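PDB 3IHV: SusD homolog from Bacteroides thetaiotaomicron VPI-5482, which probably binds carbohydrate at the bacterial outer membrane as part of glycan uptake. Local coordinates for residues Leu177-Asp182 and Gly234-Leu239; Asn189-Ser194 and Gly252-Thr257; Pro66-Pro71 and Thr506-Gly511. All blocks are in the same frame, centred on the assembly; numbering follows the deposited sequence.

Interaction 1 (Leu177-Asp182 and Gly234-Leu239); sequences LPYATD and GKHGLL
Y179 lays one face of its ring against the aliphatic stem of K235, and most of the contact is built round that pair. Taking 177-182 in order, L177 and P178 lead out of helix 159-176, L177 packing on A118 and E119 of helix 107-135. Y179 then turns to the other loop. K235 CG sits 3.6 Å from the centroid of the Y179 ring and only 15° off its normal, a CH-pi contact displaced toward the CG-CD2 side, while the edge of the same ring at CD1 comes 3.9 Å from H236 NE2. At A180 the join is made by water: the backbone N of A180 donates to a water that also hydrogen-bonds H236 NE2 in the plane of the imidazole. T181 N gives its proton to a second water, which reaches back to K235 O only weakly. D182 closes the turn with its N bonded to Y179 O, and its side chain crosses the lysine at about a right angle, K235 NZ forming a salt bridge with the syn lone pair of D182 OD2 at 2.9 Å. Bends at chi2 (-83°) and chi4 (59°) let the K235 chain cross the ring and still bring NZ round to this acid. With an alanine at K235, D182 would probably lose its ionic mate and the Y179 ring face the lysine stem that packs on it. H236 ND1 is held by T257 O, which ties the imidazole to the next loop. This surface contact thus joins the loops that follow helices 159-176 and 219-232, with Y397 of helix 397-412 against H236 and helix 242-250 continuing the chain just beyond L239.

Interaction 2 (Asn189-Ser194 and Gly252-Thr257); sequences NDYRFS and GTWDPT. With EDO (1,2-ethanediol), chain N.
A type II beta turn, N189 to R192, lies against the indole of W254 just ahead of helix 195-210, closed by R192 N bonding to N189 O. The turn backbone does much of the packing: D190 CA stands 3.5 Å from the centroid of the five-membered ring, 6° off its normal, and Y191 N lies over the same face. P256 N is on the opposite face, so backbone atoms of both loops sandwich the indole. W254 has CG anti to its own N, which sends the indole toward the turn. The D190 carboxylate lies over the CD1 corner, D190 CG 3.4 Å from W254 CD1, its plane 25° from the indole. Y191 slides past in the opposite direction; its ring meets the six-membered ring obliquely, planes at 57°, with W254 CE3 over one tyrosine face. Strand 259-263 backs the pair through E262. A sodium site is close by: Y191 touches its ligand N391, and G252 lies about 4 Å from a sodium ion. An ethanediol, probably from the crystallisation liquor, donates from O1 to Y191 O. N189 ND2 is hydrogen-bonded to D183 and A180 O, while a water accepting from W254 NE1 at 2.9 Å donates to N189 OD1 at 2.7 Å.

Interaction 3 (Pro66-Pro71 and Thr506-Gly511); sequences PTNSFP and TYTEEG
S69 sets its CB over one face of the Y507 ring, 3.7 Å from the ring centroid and 16° off the normal, a CH-pi contact that leans toward CG. The other face of the Y507 ring is taken by the methyl of its own neighbour, T506 CG2, leaving the ring held between a serine methylene and a threonine methyl. The torsions explain how both groups get there. Y507 has CG beside its backbone N (chi1 -55°), which swings the ring off the end of helix 504-507 and across the 66-71 loop. S69 places OG in the tight position between its N and carbonyl carbon, turning the hydroxyl off the ring toward T67 OG1, N59 and I64, and presenting CB alone to the aromatic face. Backbone oxygens crowd the root of the tyrosine, N68 O lying 3.3 Å and T67 O 3.4 Å from Y507 CB.

One residue along, the side chains of N68 and T508 cross. The amide N of N68 donates to T508 OG1 at 2.9 Å, nearly straight at 177°, with the oxygen lying in the amide plane. T508 OG1 is also hydrogen-bonded to V504 O, four residues back, and N68 has further partners on its amide, R470 at OD1 and Y479 at ND2. With both ends of the amide engaged, its flip state is well defined. The contact therefore links the loop before helix 75-101 to the end of helix 504-507 through one directed, buried hydrogen bond and one nonpolar face, with no charge pair between the two segments.

Overall arrangement
Interactions 1 and 2 are neighbouring surface contacts, centres 10 Å apart, and they share a framework: both take a segment from the loop joining helices 159-176 and 195-210, and they touch directly where G237 N approaches T257 O and A180 O approaches N189 ND2. Interaction 3 is buried, on the opposite side of the chain's centre and about 41 Å from interaction 1 between centres; it joins sequence 435 residues apart, and the other two nest inside the loop it closes. The chemistry follows place. Interaction 1 has a salt bridge and waters, interaction 2 lays a turn backbone and a tyrosine on an indole, with water links, and interaction 3 relies on a direct amide-hydroxyl bond.

Interaction 1 (Leu177-Asp182 and Gly234-Leu239)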
ATOM      1  N   LEU A 177      15.870   5.473 -15.684  1.00  6.11           N
ATOM      2  CA  LEU A 177      16.420   5.345 -14.330  1.00  6.50           C
ATOM      3  C   LEU A 177      17.452   4.239 -14.208  1.00  6.16           C
ATOM      4  O   LEU A 177      17.304   3.204 -14.804  1.00  6.48           O
ATOM      5  CB  LEU A 177      15.297   5.120 -13.311  1.00  6.47           C
ATOM      6  CG  LEU A 177      14.345   6.307 -13.119  1.00  5.37           C
ATOM      7  CD1 LEU A 177      13.133   5.838 -12.342  1.00  7.55           C
ATOM      8  CD2 LEU A 177      15.025   7.501 -12.399  1.00  7.72           C
ATOM      9  N   PRO A 178      18.515   4.474 -13.439  1.00  6.70           N
ATOM     10  CA  PRO A 178      19.416   3.355 -13.168  1.00  6.66           C
ATOM     11  C   PRO A 178      18.777   2.499 -12.077  1.00  6.02           C
ATOM     12  O   PRO A 178      17.864   2.946 -11.399  1.00  5.79           O
ATOM     13  CB  PRO A 178      20.636   4.044 -12.555  1.00  6.67           C
ATOM     14  CG  PRO A 178      20.048   5.245 -11.848  1.00  7.51           C
ATOM     15  CD  PRO A 178      18.948   5.711 -12.781  1.00  7.70           C
ATOM     16  N   TYR A 179      19.250   1.275 -11.915  1.00  6.25           N
ATOM     17  CA  TYR A 179      18.880   0.487 -10.745  1.00  5.62           C
ATOM     18  C   TYR A 179      19.504   1.198  -9.547  1.00  5.81           C
ATOM     19  O   TYR A 179      20.576   1.848  -9.663  1.00  5.43           O
ATOM     20  CB  TYR A 179      19.398  -0.950 -10.821  1.00  5.51           C
ATOM     21  CG  TYR A 179      18.618  -1.812 -11.758  1.00  3.69           C
ATOM     22  CD1 TYR A 179      17.419  -2.378 -11.358  1.00  6.51           C
ATOM     23  CD2 TYR A 179      19.074  -2.087 -13.040  1.00  7.13           C
ATOM     24  CE1 TYR A 179      16.687  -3.171 -12.217  1.00  6.90           C
ATOM     25  CE2 TYR A 179      18.331  -2.898 -13.905  1.00  4.97           C
ATOM     26  CZ  TYR A 179      17.138  -3.427 -13.472  1.00  7.57           C
ATOM     27  OH  TYR A 179      16.385  -4.238 -14.307  1.00  9.49           O
ATOM     28  N   ALA A 180      18.819   1.103  -8.409  1.00  5.61           N
ATOM     29  CA  ALA A 180      19.253   1.776  -7.180  1.00  5.75           C
ATOM     30  C   ALA A 180      20.724   1.531  -6.826  1.00  7.80           C
ATOM     31  O   ALA A 180      21.416   2.472  -6.466  1.00  8.33           O
ATOM     32  CB  ALA A 180      18.347   1.392  -5.988  1.00  5.42           C
ATOM     33  N   THR A 181      21.192   0.299  -6.938  1.00  7.76           N
ATOM     34  CA  THR A 181      22.573  -0.045  -6.574  1.00  9.88           C
ATOM     35  C   THR A 181      23.615   0.229  -7.679  1.00 10.55           C
ATOM     36  O   THR A 181      24.815   0.101  -7.447  1.00 10.88           O
ATOM     37  CB  THR A 181      22.620  -1.536  -6.165  1.00 10.50           C
ATOM     38  OG1 THR A 181      22.111  -2.334  -7.244  1.00  9.10           O
ATOM     39  CG2 THR A 181      21.717  -1.757  -4.913  1.00 10.15           C
ATOM     40  N   ASP A 182      23.165   0.606  -8.868  1.00 10.11           N
ATOM     41  CA  ASP A 182      24.046   0.891  -9.991  1.00 11.61           C
ATOM     42  C   ASP A 182      24.296   2.398 -10.145  1.00 11.71           C
ATOM     43  O   ASP A 182      25.223   2.821 -10.846  1.00 14.12           O
ATOM     44  CB  ASP A 182      23.377   0.517 -11.320  1.00 12.10           C
ATOM     45  CG  ASP A 182      23.368  -0.972 -11.645  1.00 16.34           C
ATOM     46  OD1 ASP A 182      24.173  -1.730 -11.106  1.00 19.26           O
ATOM     47  OD2 ASP A 182      22.550  -1.386 -12.539  1.00 16.37           O
ATOM     48  N   GLY A 234      18.993  -9.453 -11.495  1.00 10.98           N
ATOM     49  CA  GLY A 234      19.836  -9.766 -10.380  1.00 12.47           C
ATOM     50  C   GLY A 234      20.105  -8.551  -9.497  1.00 12.55           C
ATOM     51  O   GLY A 234      20.974  -8.615  -8.616  1.00 15.90           O
ATOM     52  N   LYS A 235      19.393  -7.450  -9.716  1.00  9.30           N
ATOM     53  CA  LYS A 235      19.656  -6.226  -8.974  1.00  9.71           C
ATOM     54  C   LYS A 235      18.880  -6.124  -7.686  1.00  8.89           C
ATOM     55  O   LYS A 235      19.177  -5.256  -6.881  1.00 11.02           O
ATOM     56  CB  LYS A 235      19.364  -5.008  -9.872  1.00  9.43           C
ATOM     57  CG  LYS A 235      20.265  -4.920 -11.098  1.00 11.42           C
ATOM     58  CD  LYS A 235      21.606  -4.263 -10.787  1.00 13.51           C
ATOM     59  CE  LYS A 235      22.689  -4.636 -11.821  1.00 17.47           C
ATOM     60  NZ  LYS A 235      22.342  -4.237 -13.230  1.00 21.71           N
ATOM     61  N   HIS A 236      17.862  -6.955  -7.480  1.00  8.41           N
ATOM     62  CA  HIS A 236      17.053  -6.866  -6.283  1.00  7.62           C
ATOM     63  C   HIS A 236      16.857  -8.267  -5.686  1.00  8.63           C
ATOM     64  O   HIS A 236      17.179  -9.272  -6.325  1.00  8.60           O
ATOM     65  CB  HIS A 236      15.727  -6.131  -6.563  1.00  8.44           C
ATOM     66  CG  HIS A 236      15.908  -4.670  -6.804  1.00  5.56           C
ATOM     67  ND1 HIS A 236      16.029  -3.756  -5.787  1.00  9.62           N
ATOM     68  CD2 HIS A 236      16.082  -3.975  -7.960  1.00  8.71           C
ATOM     69  CE1 HIS A 236      16.257  -2.556  -6.302  1.00  9.04           C
ATOM     70  NE2 HIS A 236      16.279  -2.660  -7.617  1.00  8.55           N
ATOM     71  N   GLY A 237      16.373  -8.310  -4.455  1.00  7.72           N
ATOM     72  CA  GLY A 237      16.159  -9.597  -3.791  1.00  7.95           C
ATOM     73  C   GLY A 237      15.313  -9.466  -2.559  1.00  7.86           C
ATOM     74  O   GLY A 237      14.768  -8.392  -2.265  1.00  8.75           O
ATOM     75  N   LEU A 238      15.214 -10.584  -1.835  1.00  7.42           N
ATOM     76  CA  LEU A 238      14.509 -10.642  -0.572  1.00  6.46           C
ATOM     77  C   LEU A 238      15.503 -10.548   0.565  1.00  6.98           C
ATOM     78  O   LEU A 238      16.600 -11.186   0.531  1.00  6.56           O
ATOM     79  CB  LEU A 238      13.728 -11.962  -0.445  1.00  6.97           C
ATOM     80  CG  LEU A 238      12.686 -12.236  -1.532  1.00  6.64           C
ATOM     81  CD1 LEU A 238      12.066 -13.659  -1.427  1.00  7.95           C
ATOM     82  CD2 LEU A 238      11.615 -11.124  -1.478  1.00  5.65           C
ATOM     83  N   LEU A 239      15.147  -9.765   1.572  1.00  6.58           N
ATOM     84  CA  LEU A 239      15.945  -9.715   2.766  1.00  7.52           C
ATOM     85  C   LEU A 239      15.932 -11.122   3.341  1.00  8.01           C
ATOM     86  O   LEU A 239      14.892 -11.821   3.303  1.00  7.26           O
ATOM     87  CB  LEU A 239      15.430  -8.708   3.802  1.00  7.68           C
ATOM     88  CG  LEU A 239      15.370  -7.248   3.363  1.00  7.98           C
ATOM     89  CD1 LEU A 239      15.075  -6.334   4.563  1.00  8.72           C
ATOM     90  CD2 LEU A 239      16.700  -6.833   2.670  1.00  7.23           C
TER
HETATM   91  O   HOH W   1      16.262  -0.167  -8.536  1.00  5.52           O
HETATM   92  O   HOH W   2      19.366  -1.939  -7.380  1.00 14.21           O

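Interaction 2 (Asn189-Ser194 and Gly252-Thr257)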
ATOM      1  N   ASN A 189      19.765   7.956  -3.516  1.00  8.86           N
ATOM      2  CA  ASN A 189      18.464   7.657  -4.086  1.00  7.85           C
ATOM      3  C   ASN A 189      17.529   6.995  -3.060  1.00  7.61           C
ATOM      4  O   ASN A 189      16.499   6.455  -3.439  1.00  5.69           O
ATOM      5  CB  ASN A 189      18.575   6.851  -5.406  1.00  7.36           C
ATOM      6  CG  ASN A 189      19.273   5.539  -5.225  1.00  7.97           C
ATOM      7  OD1 ASN A 189      18.929   4.779  -4.333  1.00  9.04           O
ATOM      8  ND2 ASN A 189      20.238   5.246  -6.096  1.00  5.64           N
ATOM      9  N   ASP A 190      17.878   7.124  -1.761  1.00  6.95           N
ATOM     10  CA  ASP A 190      17.065   6.574  -0.677  1.00  7.58           C
ATOM     11  C   ASP A 190      15.626   7.091  -0.825  1.00  7.28           C
ATOM     12  O   ASP A 190      15.408   8.292  -0.940  1.00  5.80           O
ATOM     13  CB  ASP A 190      17.540   7.048   0.715  1.00  8.44           C
ATOM     14  CG  ASP A 190      18.972   6.674   1.039  1.00 10.71           C
ATOM     15  OD1 ASP A 190      19.794   6.505   0.135  1.00 13.08           O
ATOM     16  OD2 ASP A 190      19.289   6.572   2.237  1.00 12.67           O
ATOM     17  N   TYR A 191      14.677   6.167  -0.879  1.00  8.13           N
ATOM     18  CA  TYR A 191      13.232   6.451  -0.933  1.00  7.79           C
ATOM     19  C   TYR A 191      12.812   7.219  -2.171  1.00  8.51           C
ATOM     20  O   TYR A 191      11.760   7.865  -2.180  1.00  9.35           O
ATOM     21  CB  TYR A 191      12.760   7.197   0.326  1.00  8.50           C
ATOM     22  CG  TYR A 191      13.157   6.542   1.637  1.00  7.86           C
ATOM     23  CD1 TYR A 191      12.512   5.418   2.104  1.00  9.76           C
ATOM     24  CD2 TYR A 191      14.186   7.085   2.429  1.00  7.48           C
ATOM     25  CE1 TYR A 191      12.870   4.822   3.320  1.00  7.14           C
ATOM     26  CE2 TYR A 191      14.548   6.491   3.618  1.00  6.92           C
ATOM     27  CZ  TYR A 191      13.891   5.368   4.055  1.00  6.74           C
ATOM     28  OH  TYR A 191      14.246   4.771   5.236  1.00  7.81           O
ATOM     29  N   ARG A 192      13.658   7.185  -3.206  1.00  7.55           N
ATOM     30  CA  ARG A 192      13.349   7.775  -4.472  1.00  8.34           C
ATOM     31  C   ARG A 192      13.256   6.666  -5.529  1.00  6.11           C
ATOM     32  O   ARG A 192      13.801   5.546  -5.370  1.00  6.82           O
ATOM     33  CB  ARG A 192      14.397   8.807  -4.854  1.00  8.65           C
ATOM     34  CG  ARG A 192      14.265  10.041  -3.984  1.00 11.97           C
ATOM     35  CD  ARG A 192      15.334  10.960  -4.096  1.00 13.42           C
ATOM     36  NE  ARG A 192      15.522  11.447  -5.443  1.00 11.57           N
ATOM     37  CZ  ARG A 192      16.519  12.248  -5.771  1.00  9.83           C
ATOM     38  NH1 ARG A 192      17.356  12.692  -4.838  1.00 10.02           N
ATOM     39  NH2 ARG A 192      16.682  12.614  -7.039  1.00  8.87           N
ATOM     40  N   PHE A 193      12.513   6.948  -6.575  1.00  6.40           N
ATOM     41  CA  PHE A 193      12.375   6.015  -7.672  1.00  5.63           C
ATOM     42  C   PHE A 193      13.711   5.696  -8.367  1.00  5.80           C
ATOM     43  O   PHE A 193      14.491   6.591  -8.732  1.00  6.62           O
ATOM     44  CB  PHE A 193      11.419   6.553  -8.754  1.00  6.95           C
ATOM     45  CG  PHE A 193       9.985   6.139  -8.550  1.00  7.34           C
ATOM     46  CD1 PHE A 193       9.572   4.873  -8.931  1.00  8.57           C
ATOM     47  CD2 PHE A 193       9.061   7.000  -7.997  1.00  9.08           C
ATOM     48  CE1 PHE A 193       8.265   4.452  -8.748  1.00 10.49           C
ATOM     49  CE2 PHE A 193       7.734   6.579  -7.811  1.00  9.69           C
ATOM     50  CZ  PHE A 193       7.344   5.313  -8.200  1.00  8.45           C
ATOM     51  N   SER A 194      13.893   4.408  -8.603  1.00  6.10           N
ATOM     52  CA  SER A 194      14.973   3.843  -9.387  1.00  5.50           C
ATOM     53  C   SER A 194      14.320   2.806 -10.297  1.00  4.76           C
ATOM     54  O   SER A 194      13.135   2.524 -10.155  1.00  4.53           O
ATOM     55  CB  SER A 194      16.046   3.225  -8.533  1.00  5.41           C
ATOM     56  OG  SER A 194      16.793   4.254  -7.873  1.00  6.62           O
ATOM     57  N   GLY A 252      13.742   4.002   9.956  1.00 12.02           N
ATOM     58  CA  GLY A 252      14.224   4.881   8.908  1.00 12.25           C
ATOM     59  C   GLY A 252      15.458   4.368   8.206  1.00 11.47           C
ATOM     60  O   GLY A 252      16.325   5.150   7.854  1.00 11.97           O
ATOM     61  N   THR A 253      15.540   3.059   8.071  1.00  9.19           N
ATOM     62  CA  THR A 253      16.685   2.401   7.433  1.00  9.47           C
ATOM     63  C   THR A 253      16.316   2.022   6.019  1.00  9.03           C
ATOM     64  O   THR A 253      15.452   1.154   5.788  1.00  8.43           O
ATOM     65  CB  THR A 253      17.099   1.173   8.175  1.00 10.37           C
ATOM     66  OG1 THR A 253      17.489   1.563   9.486  1.00  9.99           O
ATOM     67  CG2 THR A 253      18.333   0.496   7.516  1.00 10.29           C
ATOM     68  N   TRP A 254      16.950   2.716   5.073  1.00  8.47           N
ATOM     69  CA  TRP A 254      16.760   2.419   3.667  1.00  7.88           C
ATOM     70  C   TRP A 254      17.707   1.305   3.240  1.00  8.39           C
ATOM     71  O   TRP A 254      18.903   1.421   3.413  1.00  8.43           O
ATOM     72  CB  TRP A 254      17.068   3.646   2.805  1.00  7.56           C
ATOM     73  CG  TRP A 254      17.110   3.375   1.356  1.00  7.10           C
ATOM     74  CD1 TRP A 254      18.245   3.381   0.558  1.00  7.43           C
ATOM     75  CD2 TRP A 254      16.014   3.060   0.478  1.00  6.36           C
ATOM     76  NE1 TRP A 254      17.904   3.066  -0.738  1.00  9.58           N
ATOM     77  CE2 TRP A 254      16.560   2.855  -0.819  1.00  8.28           C
ATOM     78  CE3 TRP A 254      14.640   2.922   0.649  1.00  5.84           C
ATOM     79  CZ2 TRP A 254      15.767   2.555  -1.921  1.00  8.18           C
ATOM     80  CZ3 TRP A 254      13.859   2.606  -0.455  1.00  8.84           C
ATOM     81  CH2 TRP A 254      14.426   2.429  -1.713  1.00 10.21           C
ATOM     82  N   ASP A 255      17.149   0.262   2.642  1.00  7.22           N
ATOM     83  CA  ASP A 255      17.913  -0.817   2.055  1.00  7.24           C
ATOM     84  C   ASP A 255      17.232  -1.077   0.693  1.00  7.63           C
ATOM     85  O   ASP A 255      16.089  -1.526   0.659  1.00  8.06           O
ATOM     86  CB  ASP A 255      17.886  -2.095   2.916  1.00  6.92           C
ATOM     87  CG  ASP A 255      18.727  -3.233   2.328  1.00  9.54           C
ATOM     88  OD1 ASP A 255      18.997  -3.237   1.105  1.00 10.66           O
ATOM     89  OD2 ASP A 255      19.083  -4.174   3.110  1.00  8.18           O
ATOM     90  N   PRO A 256      17.918  -0.779  -0.413  1.00  7.83           N
ATOM     91  CA  PRO A 256      17.260  -0.926  -1.705  1.00  7.31           C
ATOM     92  C   PRO A 256      17.079  -2.375  -2.191  1.00  8.34           C
ATOM     93  O   PRO A 256      16.481  -2.594  -3.232  1.00  8.28           O
ATOM     94  CB  PRO A 256      18.236  -0.214  -2.660  1.00  7.53           C
ATOM     95  CG  PRO A 256      19.553  -0.526  -2.098  1.00  7.07           C
ATOM     96  CD  PRO A 256      19.351  -0.451  -0.569  1.00  7.42           C
ATOM     97  N   THR A 257      17.591  -3.350  -1.460  1.00  7.37           N
ATOM     98  CA  THR A 257      17.478  -4.740  -1.865  1.00  7.20           C
ATOM     99  C   THR A 257      16.055  -5.170  -2.212  1.00  7.32           C
ATOM    100  O   THR A 257      15.782  -5.594  -3.330  1.00  6.81           O
ATOM    101  CB  THR A 257      18.069  -5.681  -0.793  1.00  7.81           C
ATOM    102  OG1 THR A 257      19.446  -5.352  -0.574  1.00  7.51           O
ATOM    103  CG2 THR A 257      17.965  -7.137  -1.240  1.00  8.83           C
TER
HETATM  104  C1  EDO N  23       8.634   6.933  -3.738  1.00 25.15           C
HETATM  105  O1  EDO N  23      10.001   6.501  -3.907  1.00 23.43           O
HETATM  106  C2  EDO N  23       8.212   6.836  -2.263  1.00 23.06           C
HETATM  107  O2  EDO N  23       9.099   7.492  -1.345  1.00 21.76           O
HETATM  108  O   HOH W   3      20.087   2.951  -2.685  1.00 11.24           O
HETATM  109  O   HOH W   4      12.879   2.451   5.925  1.00  7.82           O

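Interaction 3 (Pro66-Pro71 and Thr506-Gly511)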
ATOM      1  N   PRO A  66     -14.230   2.236   6.551  1.00  6.97           N
ATOM      2  CA  PRO A  66     -13.888   0.809   6.544  1.00  6.43           C
ATOM      3  C   PRO A  66     -15.061  -0.156   6.536  1.00  7.04           C
ATOM      4  O   PRO A  66     -14.875  -1.316   6.187  1.00  7.44           O
ATOM      5  CB  PRO A  66     -13.101   0.645   7.840  1.00  8.10           C
ATOM      6  CG  PRO A  66     -12.499   1.981   8.078  1.00  7.31           C
ATOM      7  CD  PRO A  66     -13.599   2.928   7.698  1.00  8.42           C
ATOM      8  N   THR A  67     -16.257   0.297   6.919  1.00  6.72           N
ATOM      9  CA  THR A  67     -17.445  -0.551   6.883  1.00  6.64           C
ATOM     10  C   THR A  67     -18.265  -0.357   5.617  1.00  6.80           C
ATOM     11  O   THR A  67     -19.344  -0.944   5.485  1.00  6.79           O
ATOM     12  CB  THR A  67     -18.355  -0.268   8.089  1.00  6.38           C
ATOM     13  OG1 THR A  67     -18.721   1.137   8.093  1.00  6.87           O
ATOM     14  CG2 THR A  67     -17.627  -0.712   9.440  1.00  6.04           C
ATOM     15  N   ASN A  68     -17.802   0.484   4.682  1.00  6.67           N
ATOM     16  CA  ASN A  68     -18.523   0.721   3.445  1.00  6.33           C
ATOM     17  C   ASN A  68     -19.926   1.265   3.630  1.00  6.96           C
ATOM     18  O   ASN A  68     -20.838   0.887   2.922  1.00  6.03           O
ATOM     19  CB  ASN A  68     -18.526  -0.539   2.580  1.00  7.29           C
ATOM     20  CG  ASN A  68     -17.146  -0.903   2.097  1.00  7.29           C
ATOM     21  OD1 ASN A  68     -16.306  -0.012   1.901  1.00  8.28           O
ATOM     22  ND2 ASN A  68     -16.877  -2.203   1.936  1.00  6.39           N
ATOM     23  N   SER A  69     -20.062   2.208   4.546  1.00  6.55           N
ATOM     24  CA  SER A  69     -21.364   2.771   4.888  1.00  5.99           C
ATOM     25  C   SER A  69     -21.391   4.285   4.735  1.00  6.16           C
ATOM     26  O   SER A  69     -22.266   4.962   5.297  1.00  6.70           O
ATOM     27  CB  SER A  69     -21.752   2.339   6.306  1.00  6.22           C
ATOM     28  OG  SER A  69     -20.830   2.781   7.287  1.00  7.61           O
ATOM     29  N   PHE A  70     -20.467   4.787   3.921  1.00  6.77           N
ATOM     30  CA  PHE A  70     -20.257   6.218   3.698  1.00  7.15           C
ATOM     31  C   PHE A  70     -20.941   6.770   2.441  1.00  8.01           C
ATOM     32  O   PHE A  70     -21.198   6.014   1.486  1.00  7.62           O
ATOM     33  CB  PHE A  70     -18.756   6.560   3.667  1.00  7.68           C
ATOM     34  CG  PHE A  70     -17.979   5.893   2.557  1.00  8.26           C
ATOM     35  CD1 PHE A  70     -17.509   4.586   2.692  1.00  9.53           C
ATOM     36  CD2 PHE A  70     -17.659   6.613   1.386  1.00  6.51           C
ATOM     37  CE1 PHE A  70     -16.775   3.983   1.699  1.00  8.60           C
ATOM     38  CE2 PHE A  70     -16.886   6.015   0.384  1.00  7.59           C
ATOM     39  CZ  PHE A  70     -16.464   4.691   0.530  1.00  7.70           C
ATOM     40  N   PRO A  71     -21.275   8.069   2.467  1.00  7.36           N
ATOM     41  CA  PRO A  71     -21.948   8.747   1.350  1.00  7.83           C
ATOM     42  C   PRO A  71     -20.953   9.378   0.369  1.00  7.03           C
ATOM     43  O   PRO A  71     -19.765   9.437   0.641  1.00  6.74           O
ATOM     44  CB  PRO A  71     -22.748   9.821   2.062  1.00  7.46           C
ATOM     45  CG  PRO A  71     -21.865  10.224   3.164  1.00  7.48           C
ATOM     46  CD  PRO A  71     -21.254   8.937   3.661  1.00  7.51           C
ATOM     47  N   THR A 506     -22.487  -5.847   6.652  1.00  6.06           N
ATOM     48  CA  THR A 506     -23.820  -5.268   6.692  1.00  7.54           C
ATOM     49  C   THR A 506     -24.078  -4.318   5.517  1.00  8.15           C
ATOM     50  O   THR A 506     -25.170  -4.307   4.955  1.00  8.70           O
ATOM     51  CB  THR A 506     -23.987  -4.501   8.028  1.00  7.30           C
ATOM     52  OG1 THR A 506     -23.798  -5.429   9.084  1.00  9.00           O
ATOM     53  CG2 THR A 506     -25.355  -3.801   8.181  1.00  7.97           C
ATOM     54  N   TYR A 507     -23.056  -3.581   5.105  1.00  6.79           N
ATOM     55  CA  TYR A 507     -23.237  -2.479   4.144  1.00  7.55           C
ATOM     56  C   TYR A 507     -22.620  -2.658   2.766  1.00  7.53           C
ATOM     57  O   TYR A 507     -23.010  -1.961   1.825  1.00  8.41           O
ATOM     58  CB  TYR A 507     -22.610  -1.235   4.775  1.00  8.64           C
ATOM     59  CG  TYR A 507     -23.154  -0.913   6.149  1.00  9.85           C
ATOM     60  CD1 TYR A 507     -24.399  -0.309   6.289  1.00 11.54           C
ATOM     61  CD2 TYR A 507     -22.431  -1.206   7.297  1.00 10.51           C
ATOM     62  CE1 TYR A 507     -24.896  -0.019   7.505  1.00 11.06           C
ATOM     63  CE2 TYR A 507     -22.920  -0.874   8.548  1.00 10.41           C
ATOM     64  CZ  TYR A 507     -24.149  -0.275   8.634  1.00 13.46           C
ATOM     65  OH  TYR A 507     -24.713   0.043   9.840  1.00 15.11           O
ATOM     66  N   THR A 508     -21.628  -3.554   2.638  1.00  7.35           N
ATOM     67  CA  THR A 508     -20.919  -3.763   1.362  1.00  7.94           C
ATOM     68  C   THR A 508     -21.892  -4.245   0.311  1.00  7.87           C
ATOM     69  O   THR A 508     -22.633  -5.218   0.522  1.00 10.44           O
ATOM     70  CB  THR A 508     -19.758  -4.752   1.500  1.00  6.90           C
ATOM     71  OG1 THR A 508     -18.829  -4.218   2.460  1.00  6.92           O
ATOM     72  CG2 THR A 508     -19.036  -4.961   0.178  1.00  7.06           C
ATOM     73  N   GLU A 509     -21.918  -3.535  -0.808  1.00  8.03           N
ATOM     74  CA  GLU A 509     -22.898  -3.783  -1.863  1.00  8.76           C
ATOM     75  C   GLU A 509     -22.217  -4.156  -3.153  1.00  8.80           C
ATOM     76  O   GLU A 509     -21.312  -3.482  -3.627  1.00  8.28           O
ATOM     77  CB  GLU A 509     -23.771  -2.537  -2.023  1.00  9.58           C
ATOM     78  CG  GLU A 509     -24.909  -2.639  -3.046  1.00 13.53           C
ATOM     79  CD  GLU A 509     -25.824  -1.400  -3.067  1.00 18.46           C
ATOM     80  OE1 GLU A 509     -25.826  -0.594  -2.093  1.00 18.47           O
ATOM     81  OE2 GLU A 509     -26.562  -1.257  -4.072  1.00 20.84           O
ATOM     82  N   GLU A 510     -22.682  -5.233  -3.762  1.00  9.94           N
ATOM     83  CA  GLU A 510     -22.074  -5.707  -4.982  1.00 10.36           C
ATOM     84  C   GLU A 510     -22.353  -4.715  -6.087  1.00  9.76           C
ATOM     85  O   GLU A 510     -23.462  -4.262  -6.239  1.00  9.48           O
ATOM     86  CB  GLU A 510     -22.657  -7.062  -5.372  1.00 10.98           C
ATOM     87  CG  GLU A 510     -21.888  -7.715  -6.487  1.00 14.21           C
ATOM     88  CD  GLU A 510     -22.360  -9.120  -6.757  1.00 20.09           C
ATOM     89  OE1 GLU A 510     -23.533  -9.466  -6.455  1.00 23.19           O
ATOM     90  OE2 GLU A 510     -21.531  -9.892  -7.262  1.00 25.45           O
ATOM     91  N   GLY A 511     -21.336  -4.373  -6.867  1.00  9.33           N
ATOM     92  CA  GLY A 511     -21.532  -3.410  -7.950  1.00  9.77           C
ATOM     93  C   GLY A 511     -21.429  -1.958  -7.495  1.00  9.74           C
ATOM     94  O   GLY A 511     -21.592  -1.052  -8.314  1.00 11.42           O
TER